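Local coordinates for protein lipase (Acinetobacter baumannii, PDB 4OPM) that probably hydrolyses ester bonds of lipids, as a putative triacylglycerol lipase of the alpha/beta hydrolase fold, at residues P113-S124 against F135-G146; D234-G242 against V284-V295. All blocks are in the same frame, centred on the assembly; numbering follows the deposited sequence. Where two conformers were deposited one is given.

Contact 1: P113-S124 against F135-G146; sequences PIHIAGHSLGGS and FETKSLFLVDSG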
loop_
_atom_site.group_PDB
_atom_site.type_symbol
_atom_site.label_atom_id
_atom_site.label_comp_id
_atom_site.label_asym_id
_atom_site.label_seq_id
_atom_site.Cartn_x
_atom_site.Cartn_y
_atom_site.Cartn_z
ATOM N N PRO A 113 19.730 0.496 -4.937
ATOM C CA PRO A 113 18.397 0.950 -5.349
ATOM C C PRO A 113 17.402 -0.204 -5.266
ATOM O O PRO A 113 17.704 -1.329 -5.674
ATOM C CB PRO A 113 18.609 1.446 -6.789
ATOM C CG PRO A 113 20.083 1.381 -7.035
ATOM C CD PRO A 113 20.617 0.351 -6.106
ATOM N N ILE A 114 16.222 0.075 -4.702
ATOM C CA ILE A 114 15.204 -0.956 -4.565
ATOM C C ILE A 114 13.935 -0.553 -5.317
ATOM O O ILE A 114 13.631 0.633 -5.461
ATOM C CB ILE A 114 14.916 -1.328 -3.080
ATOM C CG1 ILE A 114 14.179 -0.203 -2.309
ATOM C CG2 ILE A 114 16.200 -1.814 -2.364
ATOM C CD1 ILE A 114 13.649 -0.598 -0.915
ATOM N N HIS A 115 13.224 -1.566 -5.831
ATOM C CA HIS A 115 11.962 -1.365 -6.526
ATOM C C HIS A 115 10.914 -1.103 -5.455
ATOM O O HIS A 115 10.864 -1.840 -4.466
ATOM C CB HIS A 115 11.597 -2.600 -7.337
ATOM C CG HIS A 115 12.540 -2.917 -8.449
ATOM N ND1 HIS A 115 12.512 -2.214 -9.635
ATOM C CD2 HIS A 115 13.444 -3.922 -8.550
ATOM C CE1 HIS A 115 13.422 -2.784 -10.411
ATOM N NE2 HIS A 115 13.998 -3.828 -9.803
ATOM N N ILE A 116 10.106 -0.058 -5.610
ATOM C CA ILE A 116 9.104 0.256 -4.594
ATOM C C ILE A 116 7.710 0.291 -5.204
ATOM O O ILE A 116 7.524 0.833 -6.282
ATOM C CB ILE A 116 9.443 1.579 -3.845
ATOM C CG1 ILE A 116 10.861 1.503 -3.212
ATOM C CG2 ILE A 116 8.400 1.873 -2.766
ATOM C CD1 ILE A 116 11.482 2.792 -2.952
ATOM N N ALA A 117 6.729 -0.297 -4.497
ATOM C CA ALA A 117 5.329 -0.293 -4.927
ATOM C C ALA A 117 4.476 0.180 -3.776
ATOM O O ALA A 117 4.727 -0.181 -2.626
ATOM C CB ALA A 117 4.884 -1.672 -5.391
ATOM N N GLY A 118 3.491 0.998 -4.086
ATOM C CA GLY A 118 2.611 1.540 -3.061
ATOM C C GLY A 118 1.162 1.552 -3.479
ATOM O O GLY A 118 0.836 1.967 -4.594
ATOM N N HIS A 119 0.285 1.076 -2.592
ATOM C CA HIS A 119 -1.150 1.121 -2.825
ATOM C C HIS A 119 -1.761 2.248 -1.992
ATOM O O HIS A 119 -1.552 2.282 -0.776
ATOM C CB HIS A 119 -1.835 -0.229 -2.487
ATOM C CG HIS A 119 -3.339 -0.144 -2.553
ATOM N ND1 HIS A 119 -4.129 -0.438 -1.457
ATOM C CD2 HIS A 119 -4.134 0.281 -3.565
ATOM C CE1 HIS A 119 -5.372 -0.189 -1.836
ATOM N NE2 HIS A 119 -5.420 0.255 -3.096
ATOM N N SER A 120 -2.575 3.130 -2.627
ATOM C CA SER A 120 -3.347 4.166 -1.926
ATOM C C SER A 120 -2.408 5.062 -1.060
ATOM O O SER A 120 -1.504 5.673 -1.634
ATOM C CB SER A 120 -4.453 3.492 -1.106
ATOM O OG SER A 120 -5.446 4.402 -0.664
ATOM N N LEU A 121 -2.565 5.106 0.292
ATOM C CA LEU A 121 -1.661 5.884 1.156
ATOM C C LEU A 121 -0.204 5.362 1.034
ATOM O O LEU A 121 0.756 6.126 1.190
ATOM C CB LEU A 121 -2.138 5.837 2.617
ATOM C CG LEU A 121 -1.359 6.677 3.620
ATOM C CD1 LEU A 121 -1.420 8.170 3.261
ATOM C CD2 LEU A 121 -1.888 6.445 5.005
ATOM N N GLY A 122 -0.064 4.077 0.716
ATOM C CA GLY A 122 1.243 3.474 0.478
ATOM C C GLY A 122 1.923 4.104 -0.722
ATOM O O GLY A 122 3.145 4.243 -0.737
ATOM N N GLY A 123 1.124 4.486 -1.727
ATOM C CA GLY A 123 1.629 5.182 -2.910
ATOM C C GLY A 123 2.151 6.563 -2.524
ATOM O O GLY A 123 3.201 7.000 -3.011
ATOM N N SER A 124 1.434 7.261 -1.615
ATOM C CA SER A 124 1.863 8.594 -1.124
ATOM C C SER A 124 3.215 8.491 -0.424
ATOM O O SER A 124 4.106 9.302 -0.682
ATOM C CB SER A 124 0.840 9.189 -0.154
ATOM O OG SER A 124 -0.427 9.277 -0.777
ATOM N N PHE A 135 18.532 8.083 -5.103
ATOM C CA PHE A 135 19.571 7.117 -5.460
ATOM C C PHE A 135 19.294 5.739 -4.853
ATOM O O PHE A 135 19.956 4.768 -5.238
ATOM C CB PHE A 135 20.959 7.627 -5.032
ATOM C CG PHE A 135 21.380 8.890 -5.750
ATOM C CD1 PHE A 135 21.726 8.862 -7.098
ATOM C CD2 PHE A 135 21.432 10.106 -5.080
ATOM C CE1 PHE A 135 22.107 10.033 -7.764
ATOM C CE2 PHE A 135 21.819 11.275 -5.744
ATOM C CZ PHE A 135 22.151 11.231 -7.081
ATOM N N GLU A 136 18.321 5.662 -3.918
ATOM C CA GLU A 136 17.916 4.432 -3.227
ATOM C C GLU A 136 16.649 3.827 -3.847
ATOM O O GLU A 136 16.177 2.779 -3.394
ATOM C CB GLU A 136 17.670 4.712 -1.727
ATOM C CG GLU A 136 18.850 5.308 -0.969
ATOM C CD GLU A 136 20.156 4.538 -1.015
ATOM O OE1 GLU A 136 20.125 3.289 -0.929
ATOM O OE2 GLU A 136 21.219 5.194 -1.120
ATOM N N THR A 137 16.083 4.494 -4.859
ATOM C CA THR A 137 14.838 4.102 -5.524
ATOM C C THR A 137 15.122 3.682 -6.983
ATOM O O THR A 137 15.479 4.519 -7.815
ATOM C CB THR A 137 13.817 5.266 -5.422
ATOM O OG1 THR A 137 13.713 5.701 -4.050
ATOM C CG2 THR A 137 12.437 4.892 -5.989
ATOM N N LYS A 138 14.946 2.390 -7.287
ATOM C CA LYS A 138 15.195 1.833 -8.625
ATOM C C LYS A 138 13.988 2.019 -9.540
ATOM O O LYS A 138 14.157 2.180 -10.745
ATOM C CB LYS A 138 15.552 0.344 -8.521
ATOM C CG LYS A 138 16.269 -0.214 -9.749
ATOM C CD LYS A 138 16.748 -1.626 -9.490
ATOM C CE LYS A 138 17.806 -2.056 -10.465
ATOM N NZ LYS A 138 18.432 -3.340 -10.050
ATOM N N SER A 139 12.779 1.933 -8.975
ATOM C CA SER A 139 11.535 2.085 -9.737
ATOM C C SER A 139 10.404 2.348 -8.783
ATOM O O SER A 139 10.518 2.072 -7.582
ATOM C CB SER A 139 11.238 0.834 -10.576
ATOM O OG SER A 139 10.714 -0.222 -9.784
ATOM N N LEU A 140 9.302 2.855 -9.333
ATOM C CA LEU A 140 8.108 3.171 -8.564
ATOM C C LEU A 140 6.871 2.558 -9.230
ATOM O O LEU A 140 6.704 2.677 -10.443
ATOM C CB LEU A 140 7.996 4.699 -8.494
ATOM C CG LEU A 140 7.263 5.339 -7.318
ATOM C CD1 LEU A 140 7.973 5.044 -5.976
ATOM C CD2 LEU A 140 7.209 6.847 -7.505
ATOM N N PHE A 141 6.016 1.903 -8.440
ATOM C CA PHE A 141 4.786 1.331 -8.964
ATOM C C PHE A 141 3.664 1.901 -8.121
ATOM O O PHE A 141 3.606 1.654 -6.918
ATOM C CB PHE A 141 4.807 -0.206 -8.972
ATOM C CG PHE A 141 3.541 -0.893 -9.449
ATOM C CD1 PHE A 141 2.712 -0.295 -10.400
ATOM C CD2 PHE A 141 3.205 -2.164 -8.986
ATOM C CE1 PHE A 141 1.553 -0.941 -10.848
ATOM C CE2 PHE A 141 2.063 -2.819 -9.453
ATOM C CZ PHE A 141 1.246 -2.210 -10.383
ATOM N N LEU A 142 2.838 2.747 -8.732
ATOM C CA LEU A 142 1.763 3.426 -8.028
ATOM C C LEU A 142 0.428 2.804 -8.375
ATOM O O LEU A 142 -0.009 2.865 -9.520
ATOM C CB LEU A 142 1.767 4.925 -8.361
ATOM C CG LEU A 142 3.070 5.698 -8.033
ATOM C CD1 LEU A 142 3.019 7.136 -8.566
ATOM C CD2 LEU A 142 3.362 5.692 -6.521
ATOM N N VAL A 143 -0.224 2.223 -7.373
ATOM C CA VAL A 143 -1.524 1.582 -7.553
ATOM C C VAL A 143 -2.576 2.438 -6.846
ATOM O O VAL A 143 -2.634 2.421 -5.617
ATOM C CB VAL A 143 -1.538 0.108 -7.045
ATOM C CG1 VAL A 143 -2.878 -0.561 -7.377
ATOM C CG2 VAL A 143 -0.362 -0.704 -7.613
ATOM N N ASP A 144 -3.406 3.177 -7.612
ATOM C CA ASP A 144 -4.458 4.071 -7.068
ATOM C C ASP A 144 -3.873 4.914 -5.911
ATOM O O ASP A 144 -4.410 4.932 -4.798
ATOM C CB ASP A 144 -5.679 3.253 -6.616
ATOM C CG ASP A 144 -6.285 2.457 -7.765
ATOM O OD1 ASP A 144 -5.643 1.486 -8.214
ATOM O OD2 ASP A 144 -7.364 2.861 -8.269
ATOM N N SER A 145 -2.708 5.517 -6.168
ATOM C CA SER A 145 -1.933 6.253 -5.186
ATOM C C SER A 145 -2.598 7.541 -4.731
ATOM O O SER A 145 -3.221 8.251 -5.528
ATOM C CB SER A 145 -0.567 6.610 -5.774
ATOM O OG SER A 145 0.231 7.327 -4.844
ATOM N N GLY A 146 -2.340 7.889 -3.479
ATOM C CA GLY A 146 -2.751 9.178 -2.940
ATOM C C GLY A 146 -1.800 10.255 -3.436
ATOM O O GLY A 146 -0.801 9.976 -4.119
HETATM O O HOH W 1 20.047 -2.755 -7.766
HETATM O O HOH W 2 8.367 -0.826 -8.515
#
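His-115 and Ser-139 join side chain to side chain: ND1 of His-115 lies 2.7 Å from OG of Ser-139, a hydrogen bond at the edge of the imidazole and near its plane, in which either atom could be the donor. The serine OG reaches the ring because it stands between its own backbone N and carbonyl carbon (chi1 77°). Over one face of the same ring passes the extended chain of Lys-138, whose CD makes a CH-pi contact 3.9 Å from the centroid of the His-115 ring. Glu-296 holds both residues from outside, hydrogen-bonded to His-115 NE2 and in a salt bridge with Lys-138 NZ. A water shared by Ser-139 OG and Ile-116 O holds the hydroxyl from another direction. On the far side of the sheet, CD1 of Ile-116 rests against CG2 of Thr-137 at 3.8 Å.

Strands 114-119 and 139-143 run parallel, 12° apart, as the two strands of a beta-alpha-beta unit whose crossover is helix 121-132. Their backbone bonds alternate, Ile-116 N giving to Ser-139 O (2.9 Å) and Gly-118 O receiving from Val-143 N (3.0 Å). Beyond the strand end the pairing continues into the turn: Ser-120 N donates to Val-143 O (3.1 Å), and Gly-146 N donates to Ser-120 O.

Ser-120, with Gly-118 and Gly-122, fits the GxSxG nucleophile elbow of this fold; its positive phi of 56° reflects the strained strand-to-helix turn. Its OG is hydrogen-bonded to His-274, consistent with a catalytic triad completed by Asp-245. Behind the elbow, Ser-145 OG packs 3.1 Å from Gly-123 C while bonding to Gly-146 O on a lone pair.

Contact 2: D234-G242 against V284-V295; sequences DAPTLILWG and VIQQYVPFLLKV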
loop_
_atom_site.group_PDB
_atom_site.type_symbol
_atom_site.label_atom_id
_atom_site.label_comp_id
_atom_site.label_asym_id
_atom_site.label_seq_id
_atom_site.Cartn_x
_atom_site.Cartn_y
_atom_site.Cartn_z
ATOM N N ASP A 234 12.856 11.039 -10.523
ATOM C CA ASP A 234 13.318 10.613 -11.855
ATOM C C ASP A 234 13.134 9.111 -12.052
ATOM O O ASP A 234 13.401 8.606 -13.139
ATOM C CB ASP A 234 14.813 10.967 -12.047
ATOM C CG ASP A 234 15.136 12.449 -12.172
ATOM O OD1 ASP A 234 14.189 13.260 -12.325
ATOM O OD2 ASP A 234 16.335 12.795 -12.140
ATOM N N ALA A 235 12.711 8.396 -11.001
ATOM C CA ALA A 235 12.549 6.935 -11.049
ATOM C C ALA A 235 11.585 6.494 -12.170
ATOM O O ALA A 235 10.531 7.131 -12.351
ATOM C CB ALA A 235 12.030 6.421 -9.712
ATOM N N PRO A 236 11.925 5.427 -12.946
ATOM C CA PRO A 236 10.942 4.896 -13.912
ATOM C C PRO A 236 9.696 4.487 -13.129
ATOM O O PRO A 236 9.822 3.865 -12.065
ATOM C CB PRO A 236 11.660 3.712 -14.566
ATOM C CG PRO A 236 12.711 3.318 -13.607
ATOM C CD PRO A 236 13.116 4.559 -12.853
ATOM N N THR A 237 8.509 4.906 -13.598
ATOM C CA THR A 237 7.279 4.706 -12.831
ATOM C C THR A 237 6.181 4.045 -13.659
ATOM O O THR A 237 5.936 4.412 -14.815
ATOM C CB THR A 237 6.811 6.076 -12.261
ATOM O OG1 THR A 237 7.854 6.642 -11.456
ATOM C CG2 THR A 237 5.525 5.983 -11.427
ATOM N N LEU A 238 5.513 3.077 -13.030
ATOM C CA LEU A 238 4.356 2.389 -13.555
ATOM C C LEU A 238 3.154 2.850 -12.738
ATOM O O LEU A 238 3.223 2.880 -11.506
ATOM C CB LEU A 238 4.540 0.857 -13.489
ATOM C CG LEU A 238 3.384 -0.002 -14.035
ATOM C CD1 LEU A 238 3.185 0.225 -15.546
ATOM C CD2 LEU A 238 3.634 -1.477 -13.766
ATOM N N ILE A 239 2.077 3.237 -13.421
ATOM C CA ILE A 239 0.850 3.706 -12.764
ATOM C C ILE A 239 -0.255 2.770 -13.150
ATOM O O ILE A 239 -0.464 2.538 -14.338
ATOM C CB ILE A 239 0.507 5.180 -13.160
ATOM C CG1 ILE A 239 1.654 6.160 -12.810
ATOM C CG2 ILE A 239 -0.840 5.656 -12.559
ATOM C CD1 ILE A 239 1.657 7.432 -13.694
ATOM N N LEU A 240 -1.002 2.276 -12.167
ATOM C CA LEU A 240 -2.134 1.395 -12.446
ATOM C C LEU A 240 -3.328 1.854 -11.612
ATOM O O LEU A 240 -3.178 2.192 -10.443
ATOM C CB LEU A 240 -1.781 -0.081 -12.189
ATOM C CG LEU A 240 -2.816 -1.107 -12.650
ATOM C CD1 LEU A 240 -2.146 -2.379 -13.148
ATOM C CD2 LEU A 240 -3.807 -1.430 -11.526
ATOM N N TRP A 241 -4.512 1.900 -12.240
ATOM C CA TRP A 241 -5.729 2.344 -11.582
ATOM C C TRP A 241 -6.895 1.429 -11.859
ATOM O O TRP A 241 -6.951 0.781 -12.904
ATOM C CB TRP A 241 -6.119 3.739 -12.126
ATOM C CG TRP A 241 -6.382 4.759 -11.061
ATOM C CD1 TRP A 241 -7.593 5.102 -10.519
ATOM C CD2 TRP A 241 -5.397 5.511 -10.359
ATOM N NE1 TRP A 241 -7.416 6.055 -9.538
ATOM C CE2 TRP A 241 -6.076 6.320 -9.417
ATOM C CE3 TRP A 241 -3.991 5.574 -10.421
ATOM C CZ2 TRP A 241 -5.397 7.210 -8.572
ATOM C CZ3 TRP A 241 -3.323 6.468 -9.591
ATOM C CH2 TRP A 241 -4.018 7.238 -8.652
ATOM N N GLY A 242 -7.875 1.483 -10.971
ATOM C CA GLY A 242 -9.158 0.852 -11.207
ATOM C C GLY A 242 -10.045 1.939 -11.781
ATOM O O GLY A 242 -10.157 3.021 -11.193
ATOM N N VAL A 284 -2.753 -7.148 -12.539
ATOM C CA VAL A 284 -1.711 -6.273 -11.987
ATOM C C VAL A 284 -0.341 -6.862 -12.352
ATOM O O VAL A 284 0.513 -6.159 -12.885
ATOM C CB VAL A 284 -1.897 -6.124 -10.454
ATOM C CG1 VAL A 284 -0.637 -5.542 -9.782
ATOM C CG2 VAL A 284 -3.136 -5.276 -10.149
ATOM N N ILE A 285 -0.153 -8.169 -12.093
ATOM C CA ILE A 285 1.107 -8.875 -12.368
ATOM C C ILE A 285 1.412 -8.890 -13.868
ATOM O O ILE A 285 2.571 -8.748 -14.254
ATOM C CB ILE A 285 1.039 -10.294 -11.746
ATOM C CG1 ILE A 285 1.213 -10.206 -10.197
ATOM C CG2 ILE A 285 2.005 -11.294 -12.379
ATOM C CD1 ILE A 285 2.668 -9.723 -9.723
ATOM N N GLN A 286 0.371 -9.006 -14.711
ATOM C CA GLN A 286 0.534 -8.992 -16.169
ATOM C C GLN A 286 1.259 -7.711 -16.637
ATOM O O GLN A 286 2.037 -7.773 -17.587
ATOM C CB GLN A 286 -0.830 -9.120 -16.845
ATOM C CG GLN A 286 -0.777 -9.143 -18.370
ATOM C CD GLN A 286 -2.139 -9.448 -18.910
ATOM O OE1 GLN A 286 -3.082 -8.681 -18.701
ATOM N NE2 GLN A 286 -2.289 -10.615 -19.523
ATOM N N GLN A 287 1.066 -6.591 -15.921
ATOM C CA GLN A 287 1.741 -5.324 -16.211
ATOM C C GLN A 287 3.048 -5.154 -15.420
ATOM O O GLN A 287 4.039 -4.665 -15.968
ATOM C CB GLN A 287 0.815 -4.137 -15.870
ATOM C CG GLN A 287 -0.530 -4.171 -16.620
ATOM C CD GLN A 287 -0.399 -4.127 -18.131
ATOM O OE1 GLN A 287 0.513 -3.495 -18.696
ATOM N NE2 GLN A 287 -1.322 -4.787 -18.814
ATOM N N TYR A 288 3.040 -5.494 -14.123
ATOM C CA TYR A 288 4.192 -5.226 -13.257
ATOM C C TYR A 288 5.439 -6.070 -13.579
ATOM O O TYR A 288 6.543 -5.511 -13.584
ATOM C CB TYR A 288 3.791 -5.400 -11.781
ATOM C CG TYR A 288 4.771 -4.844 -10.770
ATOM C CD1 TYR A 288 5.529 -3.701 -11.050
ATOM C CD2 TYR A 288 4.867 -5.392 -9.492
ATOM C CE1 TYR A 288 6.397 -3.157 -10.100
ATOM C CE2 TYR A 288 5.721 -4.850 -8.532
ATOM C CZ TYR A 288 6.488 -3.739 -8.845
ATOM O OH TYR A 288 7.307 -3.202 -7.891
ATOM N N VAL A 289 5.282 -7.382 -13.836
ATOM C CA VAL A 289 6.432 -8.249 -14.125
ATOM C C VAL A 289 7.194 -7.749 -15.413
ATOM O O VAL A 289 8.403 -7.542 -15.314
ATOM C CB VAL A 289 6.023 -9.748 -14.162
ATOM C CG1 VAL A 289 7.108 -10.611 -14.798
ATOM C CG2 VAL A 289 5.697 -10.244 -12.746
ATOM N N PRO A 290 6.556 -7.451 -16.572
ATOM C CA PRO A 290 7.334 -6.918 -17.716
ATOM C C PRO A 290 7.999 -5.565 -17.406
ATOM O O PRO A 290 9.103 -5.312 -17.884
ATOM C CB PRO A 290 6.283 -6.776 -18.825
ATOM C CG PRO A 290 5.185 -7.698 -18.427
ATOM C CD PRO A 290 5.137 -7.630 -16.942
ATOM N N PHE A 291 7.356 -4.728 -16.562
ATOM C CA PHE A 291 7.898 -3.431 -16.138
ATOM C C PHE A 291 9.201 -3.651 -15.355
ATOM O O PHE A 291 10.218 -3.043 -15.690
ATOM C CB PHE A 291 6.870 -2.643 -15.302
ATOM C CG PHE A 291 7.419 -1.379 -14.676
ATOM C CD1 PHE A 291 7.653 -0.237 -15.449
ATOM C CD2 PHE A 291 7.735 -1.335 -13.321
ATOM C CE1 PHE A 291 8.156 0.935 -14.868
ATOM C CE2 PHE A 291 8.247 -0.169 -12.743
ATOM C CZ PHE A 291 8.454 0.959 -13.518
ATOM N N LEU A 292 9.175 -4.536 -14.343
ATOM C CA LEU A 292 10.353 -4.866 -13.529
ATOM C C LEU A 292 11.472 -5.438 -14.408
ATOM O O LEU A 292 12.628 -5.032 -14.246
ATOM C CB LEU A 292 9.983 -5.857 -12.418
ATOM C CG LEU A 292 9.089 -5.332 -11.286
ATOM C CD1 LEU A 292 8.605 -6.500 -10.403
ATOM C CD2 LEU A 292 9.850 -4.321 -10.406
ATOM N N LEU A 293 11.126 -6.327 -15.381
ATOM C CA LEU A 293 12.136 -6.903 -16.277
ATOM C C LEU A 293 12.810 -5.802 -17.118
ATOM O O LEU A 293 14.033 -5.813 -17.277
ATOM C CB LEU A 293 11.508 -7.970 -17.180
ATOM C CG LEU A 293 12.469 -8.980 -17.813
ATOM C CD1 LEU A 293 13.136 -9.859 -16.745
ATOM C CD2 LEU A 293 11.734 -9.859 -18.803
ATOM N N LYS A 294 12.015 -4.844 -17.626
ATOM C CA LYS A 294 12.501 -3.726 -18.430
ATOM C C LYS A 294 13.455 -2.835 -17.614
ATOM O O LYS A 294 14.524 -2.469 -18.119
ATOM C CB LYS A 294 11.317 -2.914 -18.965
ATOM C CG LYS A 294 11.723 -1.905 -20.032
ATOM C CD LYS A 294 10.519 -1.278 -20.720
ATOM C CE LYS A 294 10.074 -0.018 -20.028
ATOM N NZ LYS A 294 9.272 0.860 -20.920
ATOM N N VAL A 295 13.077 -2.497 -16.361
ATOM C CA VAL A 295 13.904 -1.662 -15.475
ATOM C C VAL A 295 15.231 -2.388 -15.175
ATOM O O VAL A 295 16.288 -1.762 -15.206
ATOM C CB VAL A 295 13.161 -1.269 -14.168
ATOM C CG1 VAL A 295 14.088 -0.547 -13.178
ATOM C CG2 VAL A 295 11.928 -0.421 -14.474
#
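Leu-238 and Phe-291 form the centre of this strand-to-helix interface. CB of the leucine sits squarely over the middle of the phenyl ring, 3.6 Å from the Phe-291 centroid and only 2° off the ring normal, a CH-pi contact. The leucine descends from the sheet alongside the phenylalanine, which rises from the helix. Phe-291 can stand up like this because its CG is anti to the backbone N (chi1 172°), and CZ then comes 3.5 Å from Pro-236 O, which lies at the ring edge near its plane. The opposite face of the ring is covered by CG2 of Val-295, offset toward the rim.

The far end of Leu-238 fills the next hollow. Its CD2 drops into the groove between Tyr-288 and Phe-291, 3.8 Å from CA of Tyr-288 and equally near CB of Phe-291, with the backbone O of Gln-287 as a further neighbour. On the side of Val-295, CG of Pro-236 meets CG2 of Val-295 at 3.9 Å, the two side chains crossing at a slant. Farther along the strand, Leu-240 spreads its two methyls: CD2 meets CG2 of Val-284 at 4.1 Å, while CD1 rests near CA of Val-284 and CG of Gln-287.

Pro-236, Leu-238 and Leu-240 thus point alternate bumps toward the helix, received in turn by Val-295, by the Tyr-288/Phe-291 groove and by the Val-284 turn. Strand and helix lie nearly antiparallel (174°), their axes 9.8 Å apart. Strand 237-242 is part of the central sheet, and helix 281-298 covers one of its faces: the layered helix-on-sheet packing of the alpha/beta hydrolase fold.

In the fold
Contacts 1 and 2 share one sheet and have their centres about 10 Å apart. Strand 137-143 of contact 1 lies next to strand 237-242 of contact 2, joined by probable backbone hydrogen bonds: Leu-142 N to Leu-238 O is 2.8 Å and Leu-238 N to Leu-140 O is 2.9 Å. Helix 281-298 of contact 2 also reaches contact 1, where Tyr-288 stacks on Phe-141. Near the probable active site, Asp-144 OD2 accepts a hydrogen bond from Gly-242 N and lies 3.2 Å from Trp-241 CD1. The side chain of Ser-120, the likely nucleophile, is about 4 Å from a bound polyethylene glycol, probably from the crystallisation liquor.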